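Local structure of Ent-copalyl diphosphate synthase (Streptomyces platensis, 5BP8) at residues A[25-30]-A[254-259]; A[31-36]-A[496-501]; A[217-222]-A[301-306]. The protein is a largely helical protein of the terpene cyclase kind, with a region related in sequence to the C-terminal domain of squalene-hopene cyclase. One frame throughout, in Å; residues are numbered along the deposited sequence.

Contact 1: residues A[25-30]-A[254-259]; sequences GLVAPS and PSITPI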
loop_
_atom_site.group_PDB
_atom_site.type_symbol
_atom_site.label_atom_id
_atom_site.label_comp_id
_atom_site.label_asym_id
_atom_site.label_seq_id
_atom_site.Cartn_x
_atom_site.Cartn_y
_atom_site.Cartn_z
ATOM N N GLY A 25 -0.608 7.565 -11.117
ATOM C CA GLY A 25 -0.100 7.680 -9.767
ATOM C C GLY A 25 1.241 6.965 -9.702
ATOM O O GLY A 25 1.556 6.142 -10.576
ATOM N N LEU A 26 2.045 7.290 -8.698
ATOM C CA LEU A 26 3.394 6.726 -8.591
ATOM C C LEU A 26 3.523 5.800 -7.388
ATOM O O LEU A 26 3.386 6.219 -6.216
ATOM C CB LEU A 26 4.465 7.825 -8.548
ATOM C CG LEU A 26 5.916 7.380 -8.358
ATOM C CD1 LEU A 26 6.357 6.410 -9.450
ATOM C CD2 LEU A 26 6.838 8.612 -8.326
ATOM N N VAL A 27 3.761 4.527 -7.692
ATOM C CA VAL A 27 4.088 3.504 -6.698
ATOM C C VAL A 27 5.415 2.914 -7.096
ATOM O O VAL A 27 5.558 2.449 -8.244
ATOM C CB VAL A 27 3.005 2.391 -6.579
ATOM C CG1 VAL A 27 3.459 1.327 -5.560
ATOM C CG2 VAL A 27 1.664 2.966 -6.133
ATOM N N ALA A 28 6.383 2.916 -6.180
ATOM C CA ALA A 28 7.725 2.392 -6.492
ATOM C C ALA A 28 7.662 0.883 -6.668
ATOM O O ALA A 28 6.808 0.221 -6.072
ATOM C CB ALA A 28 8.702 2.729 -5.378
ATOM N N PRO A 29 8.573 0.325 -7.476
ATOM C CA PRO A 29 8.604 -1.140 -7.547
ATOM C C PRO A 29 8.902 -1.781 -6.220
ATOM O O PRO A 29 9.484 -1.157 -5.325
ATOM C CB PRO A 29 9.748 -1.443 -8.540
ATOM C CG PRO A 29 10.003 -0.162 -9.280
ATOM C CD PRO A 29 9.462 0.973 -8.453
ATOM N N SER A 30 8.461 -3.020 -6.074
ATOM C CA SER A 30 8.919 -3.840 -4.980
ATOM C C SER A 30 9.179 -5.252 -5.454
ATOM O O SER A 30 8.959 -5.603 -6.624
ATOM C CB SER A 30 7.935 -3.827 -3.790
ATOM O OG SER A 30 6.693 -4.394 -4.155
ATOM N N PRO A 254 5.706 -2.268 -9.444
ATOM C CA PRO A 254 4.980 -2.197 -8.183
ATOM C C PRO A 254 3.912 -3.303 -8.123
ATOM O O PRO A 254 3.588 -3.919 -9.143
ATOM C CB PRO A 254 4.302 -0.850 -8.270
ATOM C CG PRO A 254 3.985 -0.713 -9.730
ATOM C CD PRO A 254 5.222 -1.245 -10.394
ATOM N N SER A 255 3.329 -3.511 -6.952
ATOM C CA SER A 255 2.282 -4.528 -6.768
ATOM C C SER A 255 0.861 -3.991 -7.022
ATOM O O SER A 255 -0.100 -4.761 -7.122
ATOM C CB SER A 255 2.377 -5.125 -5.362
ATOM O OG SER A 255 1.978 -4.189 -4.359
ATOM N N ILE A 256 0.743 -2.666 -7.088
ATOM C CA ILE A 256 -0.524 -2.000 -7.327
ATOM C C ILE A 256 -0.275 -0.789 -8.204
ATOM O O ILE A 256 0.596 0.043 -7.893
ATOM C CB ILE A 256 -1.255 -1.639 -6.000
ATOM C CG1 ILE A 256 -2.613 -1.001 -6.291
ATOM C CG2 ILE A 256 -0.399 -0.777 -5.105
ATOM C CD1 ILE A 256 -3.488 -0.856 -5.056
ATOM N N THR A 257 -0.951 -0.765 -9.354
ATOM C CA THR A 257 -0.886 0.367 -10.283
ATOM C C THR A 257 -2.009 0.218 -11.295
ATOM O O THR A 257 -2.265 -0.878 -11.767
ATOM C CB THR A 257 0.481 0.498 -10.970
ATOM O OG1 THR A 257 0.529 1.715 -11.736
ATOM C CG2 THR A 257 0.793 -0.721 -11.853
ATOM N N PRO A 258 -2.738 1.311 -11.583
ATOM C CA PRO A 258 -2.669 2.646 -11.018
ATOM C C PRO A 258 -3.231 2.727 -9.601
ATOM O O PRO A 258 -3.902 1.785 -9.120
ATOM C CB PRO A 258 -3.580 3.497 -11.947
ATOM C CG PRO A 258 -4.216 2.566 -12.891
ATOM C CD PRO A 258 -3.814 1.158 -12.590
ATOM N N ILE A 259 -2.967 3.860 -8.974
ATOM C CA ILE A 259 -3.554 4.253 -7.690
ATOM C C ILE A 259 -4.155 5.676 -7.779
ATOM O O ILE A 259 -4.222 6.411 -6.796
ATOM C CB ILE A 259 -2.521 4.214 -6.552
ATOM C CG1 ILE A 259 -1.310 5.121 -6.828
ATOM C CG2 ILE A 259 -2.095 2.789 -6.262
ATOM C CD1 ILE A 259 -0.578 5.484 -5.562
HETATM O O HOH W 1 0.696 3.504 -9.760
HETATM O O HOH W 2 4.969 -2.187 -4.835
#
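With its CB corner the Pro-254 ring touches the carbonyl oxygens of Val-27 and Ala-28, 3.5 Å from Val-27 O, and CG is nearer Val-27 O than Ala-28 O. At its nitrogen the ring meets the backbone of Pro-29, whose CA stands 3.6 Å from Pro-254 N. Phe-249 of helix 237-249 packs on the same proline.

Val-27 carries the apolar half of the contact. With CG1 anti to its backbone N (chi1 177°), that methyl lands 3.6 Å from Pro-254 CB, and CG2 is sent the other way, to Ile-259. There CG2 and Ile-259 CD1 are only 3.4 Å apart, tighter than ordinary van der Waals contact. Ile-259 CG1 sits between its own backbone N and carbonyl carbon (chi1 58°), which turns CG1 toward Val-27, and the extended chi2 carries CD1 on to it. Val-27 CG2 also lies 3.6 Å from Ile-256 O.

Two waters bridge the segments beside this apolar centre. One donates to Gly-25 O and is hydrogen-bonded to Thr-257 OG1 at 2.7 Å. The other accepts from Ser-255 N at 3.0 Å and donates to Ser-30 OG and, at longer range, to Ala-28 O; Ser-30 OG is also bonded to Asp-499.

The two loops are thus joined by aliphatic packing and by water, and Ile-256 O is buried with no polar partner in the model.

Contact 2: residues A[31-36]-A[496-501]; sequences VYDTAR and HDKDIY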
loop_
_atom_site.group_PDB
_atom_site.type_symbol
_atom_site.label_atom_id
_atom_site.label_comp_id
_atom_site.label_asym_id
_atom_site.label_seq_id
_atom_site.Cartn_x
_atom_site.Cartn_y
_atom_site.Cartn_z
ATOM N N VAL A 31 9.687 -6.061 -4.534
ATOM C CA VAL A 31 10.121 -7.410 -4.880
ATOM C C VAL A 31 8.955 -8.311 -5.275
ATOM O O VAL A 31 9.053 -9.062 -6.236
ATOM C CB VAL A 31 10.886 -8.018 -3.686
ATOM C CG1 VAL A 31 11.104 -9.510 -3.861
ATOM C CG2 VAL A 31 12.212 -7.278 -3.488
ATOM N N TYR A 32 7.842 -8.250 -4.552
ATOM C CA TYR A 32 6.797 -9.286 -4.761
ATOM C C TYR A 32 6.346 -9.435 -6.221
ATOM O O TYR A 32 6.442 -10.532 -6.793
ATOM C CB TYR A 32 5.555 -9.076 -3.853
ATOM C CG TYR A 32 4.505 -10.105 -4.167
ATOM C CD1 TYR A 32 4.538 -11.361 -3.576
ATOM C CD2 TYR A 32 3.526 -9.869 -5.123
ATOM C CE1 TYR A 32 3.627 -12.329 -3.903
ATOM C CE2 TYR A 32 2.600 -10.854 -5.467
ATOM C CZ TYR A 32 2.659 -12.092 -4.849
ATOM O OH TYR A 32 1.745 -13.101 -5.150
ATOM N N ASP A 33 5.868 -8.346 -6.852
ATOM C CA ASP A 33 5.335 -8.483 -8.206
ATOM C C ASP A 33 6.467 -8.619 -9.215
ATOM O O ASP A 33 6.289 -9.215 -10.269
ATOM C CB ASP A 33 4.420 -7.321 -8.652
ATOM C CG ASP A 33 2.932 -7.624 -8.470
ATOM O OD1 ASP A 33 2.528 -8.084 -7.383
ATOM O OD2 ASP A 33 2.142 -7.341 -9.384
ATOM N N THR A 34 7.613 -8.028 -8.939
ATOM C CA THR A 34 8.733 -8.176 -9.845
ATOM C C THR A 34 9.068 -9.665 -9.999
ATOM O O THR A 34 9.271 -10.175 -11.144
ATOM C CB THR A 34 9.949 -7.359 -9.330
ATOM O OG1 THR A 34 9.615 -5.968 -9.290
ATOM C CG2 THR A 34 11.128 -7.558 -10.217
ATOM N N ALA A 35 9.116 -10.369 -8.866
ATOM C CA ALA A 35 9.316 -11.812 -8.874
ATOM C C ALA A 35 8.146 -12.563 -9.550
ATOM O O ALA A 35 8.371 -13.505 -10.338
ATOM C CB ALA A 35 9.538 -12.324 -7.465
ATOM N N ARG A 36 6.909 -12.153 -9.264
ATOM C CA ARG A 36 5.770 -12.772 -9.931
ATOM C C ARG A 36 5.906 -12.681 -11.469
ATOM O O ARG A 36 5.593 -13.665 -12.163
ATOM C CB ARG A 36 4.426 -12.208 -9.476
ATOM C CG ARG A 36 3.997 -12.563 -8.042
ATOM C CD ARG A 36 3.875 -14.065 -7.753
ATOM N NE ARG A 36 5.196 -14.622 -7.500
ATOM C CZ ARG A 36 5.642 -15.784 -7.955
ATOM N NH1 ARG A 36 6.921 -16.114 -7.732
ATOM N NH2 ARG A 36 4.840 -16.636 -8.590
ATOM N N HIS A 496 0.475 -1.529 3.273
ATOM C CA HIS A 496 0.217 -2.960 3.051
ATOM C C HIS A 496 -0.378 -3.271 1.684
ATOM O O HIS A 496 -1.418 -2.713 1.297
ATOM C CB HIS A 496 -0.704 -3.544 4.117
ATOM C CG HIS A 496 -0.052 -3.714 5.451
ATOM N ND1 HIS A 496 -0.749 -4.123 6.565
ATOM C CD2 HIS A 496 1.218 -3.503 5.863
ATOM C CE1 HIS A 496 0.069 -4.162 7.608
ATOM N NE2 HIS A 496 1.274 -3.812 7.204
ATOM N N ASP A 497 0.273 -4.168 0.938
ATOM C CA ASP A 497 -0.420 -4.838 -0.166
ATOM C C ASP A 497 0.060 -6.293 -0.219
ATOM O O ASP A 497 -0.144 -7.039 0.736
ATOM C CB ASP A 497 -0.313 -4.058 -1.492
ATOM C CG ASP A 497 -1.120 -4.705 -2.598
ATOM O OD1 ASP A 497 -2.206 -5.247 -2.293
ATOM O OD2 ASP A 497 -0.646 -4.802 -3.741
ATOM N N LYS A 498 0.688 -6.733 -1.299
ATOM C CA LYS A 498 1.222 -8.068 -1.326
ATOM C C LYS A 498 2.406 -8.137 -0.374
ATOM O O LYS A 498 2.457 -9.000 0.505
ATOM C CB LYS A 498 1.679 -8.433 -2.773
ATOM C CG LYS A 498 0.545 -8.535 -3.788
ATOM C CD LYS A 498 -0.278 -9.792 -3.608
ATOM C CE LYS A 498 -1.543 -9.753 -4.456
ATOM N NZ LYS A 498 -1.212 -9.751 -5.901
ATOM N N ASP A 499 3.379 -7.261 -0.598
ATOM C CA ASP A 499 4.418 -6.968 0.391
ATOM C C ASP A 499 4.026 -5.588 0.935
ATOM O O ASP A 499 2.868 -5.422 1.355
ATOM C CB ASP A 499 5.908 -7.158 -0.059
ATOM C CG ASP A 499 6.305 -6.523 -1.444
ATOM O OD1 ASP A 499 5.614 -5.631 -1.985
ATOM O OD2 ASP A 499 7.400 -6.943 -1.985
ATOM N N ILE A 500 4.943 -4.638 0.978
ATOM C CA ILE A 500 4.635 -3.256 1.402
ATOM C C ILE A 500 5.177 -2.298 0.335
ATOM O O ILE A 500 6.267 -2.519 -0.229
ATOM C CB ILE A 500 5.165 -2.888 2.803
ATOM C CG1 ILE A 500 6.608 -3.369 3.067
ATOM C CG2 ILE A 500 4.241 -3.475 3.857
ATOM C CD1 ILE A 500 7.090 -3.133 4.494
ATOM N N TYR A 501 4.373 -1.291 -0.005
ATOM C CA TYR A 501 4.638 -0.401 -1.111
ATOM C C TYR A 501 4.734 1.045 -0.717
ATOM O O TYR A 501 4.220 1.445 0.341
ATOM C CB TYR A 501 3.565 -0.566 -2.198
ATOM C CG TYR A 501 2.186 -0.026 -1.888
ATOM C CD1 TYR A 501 1.199 -0.834 -1.297
ATOM C CD2 TYR A 501 1.836 1.282 -2.238
ATOM C CE1 TYR A 501 -0.049 -0.333 -1.018
ATOM C CE2 TYR A 501 0.574 1.775 -1.978
ATOM C CZ TYR A 501 -0.371 0.963 -1.394
ATOM O OH TYR A 501 -1.636 1.479 -1.135
HETATM O O HOH W 3 -0.061 -7.519 -7.163
#
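The first turn of helix 31-40 meets the connection of a short antiparallel hairpin, strands 495-496 and 500-501, through Tyr-32, Asp-499 and Lys-498. Asp-499 OD2 accepts the backbone N-H of Tyr-32 at 2.9 Å, with an N-H...O angle of 150°; the amide approaches from well above the carboxylate plane. The other oxygen, OD1, is bonded to Ser-30 OG, so the carboxylate grips the helix start at two points.

Lys-498 CB lies over one face of the Tyr-32 ring, and the chain then runs on above its CD2-CE2 side. This CB is 3.7 Å from the ring centroid, 27° off the normal, a CH-pi contact displaced toward the rim. The bend at chi2 (-74°) keeps the aliphatic chain along that rim, bringing CG within 3.5 Å of Tyr-32 CE2. Farther out, Lys-498 NZ donates to a water at 2.8 Å, and the water donates to Asp-33 OD1 at 2.7 Å; the other oxygen of Asp-33, OD2, is bonded to Ala-222 N. Glu-194 gathers the outer ends, with a salt bridge to Lys-498 NZ and a hydrogen bond to Tyr-32 OH.

A carboxylate bonded to a first-turn amide is familiar at helix N termini, where it probably gains from the helix dipole; here the hairpin connection supplies it.

Contact 3: residues A[217-222]-A[301-306]; sequences VGCSPA and PGLPSD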
loop_
_atom_site.group_PDB
_atom_site.type_symbol
_atom_site.label_atom_id
_atom_site.label_comp_id
_atom_site.label_asym_id
_atom_site.label_seq_id
_atom_site.Cartn_x
_atom_site.Cartn_y
_atom_site.Cartn_z
ATOM N N VAL A 217 -5.894 -6.418 -14.383
ATOM C CA VAL A 217 -6.792 -7.212 -13.553
ATOM C C VAL A 217 -6.542 -6.829 -12.102
ATOM O O VAL A 217 -5.423 -7.023 -11.586
ATOM C CB VAL A 217 -6.555 -8.704 -13.753
ATOM C CG1 VAL A 217 -7.389 -9.547 -12.766
ATOM C CG2 VAL A 217 -6.877 -9.078 -15.194
ATOM N N GLY A 218 -7.554 -6.254 -11.460
ATOM C CA GLY A 218 -7.394 -5.767 -10.116
ATOM C C GLY A 218 -6.228 -4.811 -9.915
ATOM O O GLY A 218 -5.653 -4.791 -8.840
ATOM N N CYS A 219 -5.859 -4.012 -10.929
ATOM C CA CYS A 219 -4.690 -3.126 -10.830
ATOM C C CYS A 219 -3.411 -3.815 -10.296
ATOM O O CYS A 219 -2.617 -3.179 -9.576
ATOM C CB CYS A 219 -5.002 -1.877 -9.981
ATOM S SG CYS A 219 -6.286 -0.809 -10.709
ATOM N N SER A 220 -3.214 -5.089 -10.678
ATOM C CA SER A 220 -2.065 -5.883 -10.277
ATOM C C SER A 220 -1.327 -6.388 -11.494
ATOM O O SER A 220 -1.914 -7.130 -12.297
ATOM C CB SER A 220 -2.517 -7.130 -9.523
ATOM O OG SER A 220 -1.423 -8.026 -9.352
ATOM N N PRO A 221 -0.040 -6.076 -11.611
ATOM C CA PRO A 221 0.691 -6.715 -12.718
ATOM C C PRO A 221 0.705 -8.245 -12.615
ATOM O O PRO A 221 0.533 -8.943 -13.630
ATOM C CB PRO A 221 2.098 -6.124 -12.577
ATOM C CG PRO A 221 1.864 -4.812 -11.964
ATOM C CD PRO A 221 0.775 -5.035 -10.957
ATOM N N ALA A 222 0.929 -8.787 -11.419
ATOM C CA ALA A 222 0.951 -10.244 -11.246
ATOM C C ALA A 222 -0.399 -10.901 -11.641
ATOM O O ALA A 222 -0.418 -11.912 -12.326
ATOM C CB ALA A 222 1.297 -10.611 -9.798
ATOM N N PRO A 301 -9.799 2.938 -10.966
ATOM C CA PRO A 301 -10.775 2.123 -11.699
ATOM C C PRO A 301 -10.280 0.665 -11.814
ATOM O O PRO A 301 -9.072 0.421 -12.007
ATOM C CB PRO A 301 -10.874 2.818 -13.071
ATOM C CG PRO A 301 -10.295 4.193 -12.887
ATOM C CD PRO A 301 -9.314 4.090 -11.740
ATOM N N GLY A 302 -11.200 -0.284 -11.731
ATOM C CA GLY A 302 -10.839 -1.708 -11.788
ATOM C C GLY A 302 -10.726 -2.414 -10.450
ATOM O O GLY A 302 -10.481 -3.630 -10.403
ATOM N N LEU A 303 -10.899 -1.648 -9.371
ATOM C CA LEU A 303 -10.932 -2.151 -7.998
ATOM C C LEU A 303 -12.327 -1.886 -7.370
ATOM O O LEU A 303 -13.056 -1.013 -7.830
ATOM C CB LEU A 303 -9.855 -1.460 -7.167
ATOM C CG LEU A 303 -8.391 -1.816 -7.488
ATOM C CD1 LEU A 303 -7.449 -0.810 -6.880
ATOM C CD2 LEU A 303 -8.033 -3.206 -6.988
ATOM N N PRO A 304 -12.707 -2.658 -6.346
ATOM C CA PRO A 304 -14.004 -2.421 -5.704
ATOM C C PRO A 304 -13.933 -1.202 -4.821
ATOM O O PRO A 304 -12.868 -0.880 -4.280
ATOM C CB PRO A 304 -14.224 -3.690 -4.851
ATOM C CG PRO A 304 -12.873 -4.267 -4.640
ATOM C CD PRO A 304 -12.026 -3.849 -5.797
ATOM N N SER A 305 -15.065 -0.530 -4.663
ATOM C CA SER A 305 -15.157 0.662 -3.832
ATOM C C SER A 305 -14.887 0.334 -2.386
ATOM O O SER A 305 -15.171 -0.786 -1.927
ATOM C CB SER A 305 -16.542 1.303 -3.989
ATOM O OG SER A 305 -16.636 1.838 -5.318
ATOM N N ASP A 306 -14.309 1.290 -1.664
ATOM C CA ASP A 306 -14.073 1.129 -0.248
ATOM C C ASP A 306 -14.296 2.446 0.442
ATOM O O ASP A 306 -14.148 3.507 -0.157
ATOM C CB ASP A 306 -12.650 0.597 0.055
ATOM C CG ASP A 306 -11.583 1.631 -0.188
ATOM O OD1 ASP A 306 -11.061 1.718 -1.324
ATOM O OD2 ASP A 306 -11.257 2.353 0.773
HETATM O O HOH W 4 -9.868 -5.161 -12.743
#
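Gly-218 begins the contact: its N donates to a water at 2.9 Å that in turn donates to Gly-302 O, linking the two backbones. The same carbonyl oxygen lies 3.8 Å from Gly-218 CA. At the other end of the residue, Gly-218 O takes a hydrogen bond from His-191 ND1, and Leu-303 presses its CD2 methyl to 3.4 Å from this oxygen.

Gly-218 and Cys-219 are the two middle residues of a beta turn, closed by a bond from Ser-220 N to Val-217 O at 3.1 Å. Both have left-handed backbone angles (phi 53° and 48°), and the turn aims the Cys-219 side chain at the loop 301-306. With SG anti to its carbonyl carbon (chi1 -64°), the sulfur comes to rest 3.3 Å from Pro-301 O, an oxygen that also accepts from His-213 NE2. Leu-303 lies against the cysteine as well: its CG is 4.0 Å from SG, and its CD1 branch reaches both SG and CB. The two methyls of the leucine therefore divide the turn between them, CD2 against the glycine carbonyl and CD1 against the cysteine.

After the turn, Ser-220 occupies the N-cap of helix 221-228, with OG capping Ala-223 N. Pro-221 and Ala-222 start that helix against its neighbours, Pro-221 packing on Tyr-241 and Leu-242 of helix 237-249 and Ala-222 on Arg-36 of helix 31-40. In the other segment, Pro-301 rests on Val-260 and Tyr-261 of helix 260-274, and the loop ends at Asp-306, the N-cap of helix 307-319.

Overall arrangement
From the N terminus the chain passes through 25-30 and straight into 31-36, so contacts 1 and 2 share one run of backbone. Contact 1 closes a loop when 254-259 returns to the first half of that run; contact 2 closes a far longer one when the hairpin at 496-501 meets the second. Their segments alternate, so the two cross. Contact 3, from 217-222 to 301-306, is nested inside the loop of contact 2 but crosses contact 1. Probable hydrogen bonds link the sites: Ala-222 to Asp-33 ties the starts of helices 221-228 and 31-40, Thr-257 to Cys-219 the loop before helix 260-274 to the turn before helix 221-228, and Ser-255 to Asp-497 that loop to the hairpin.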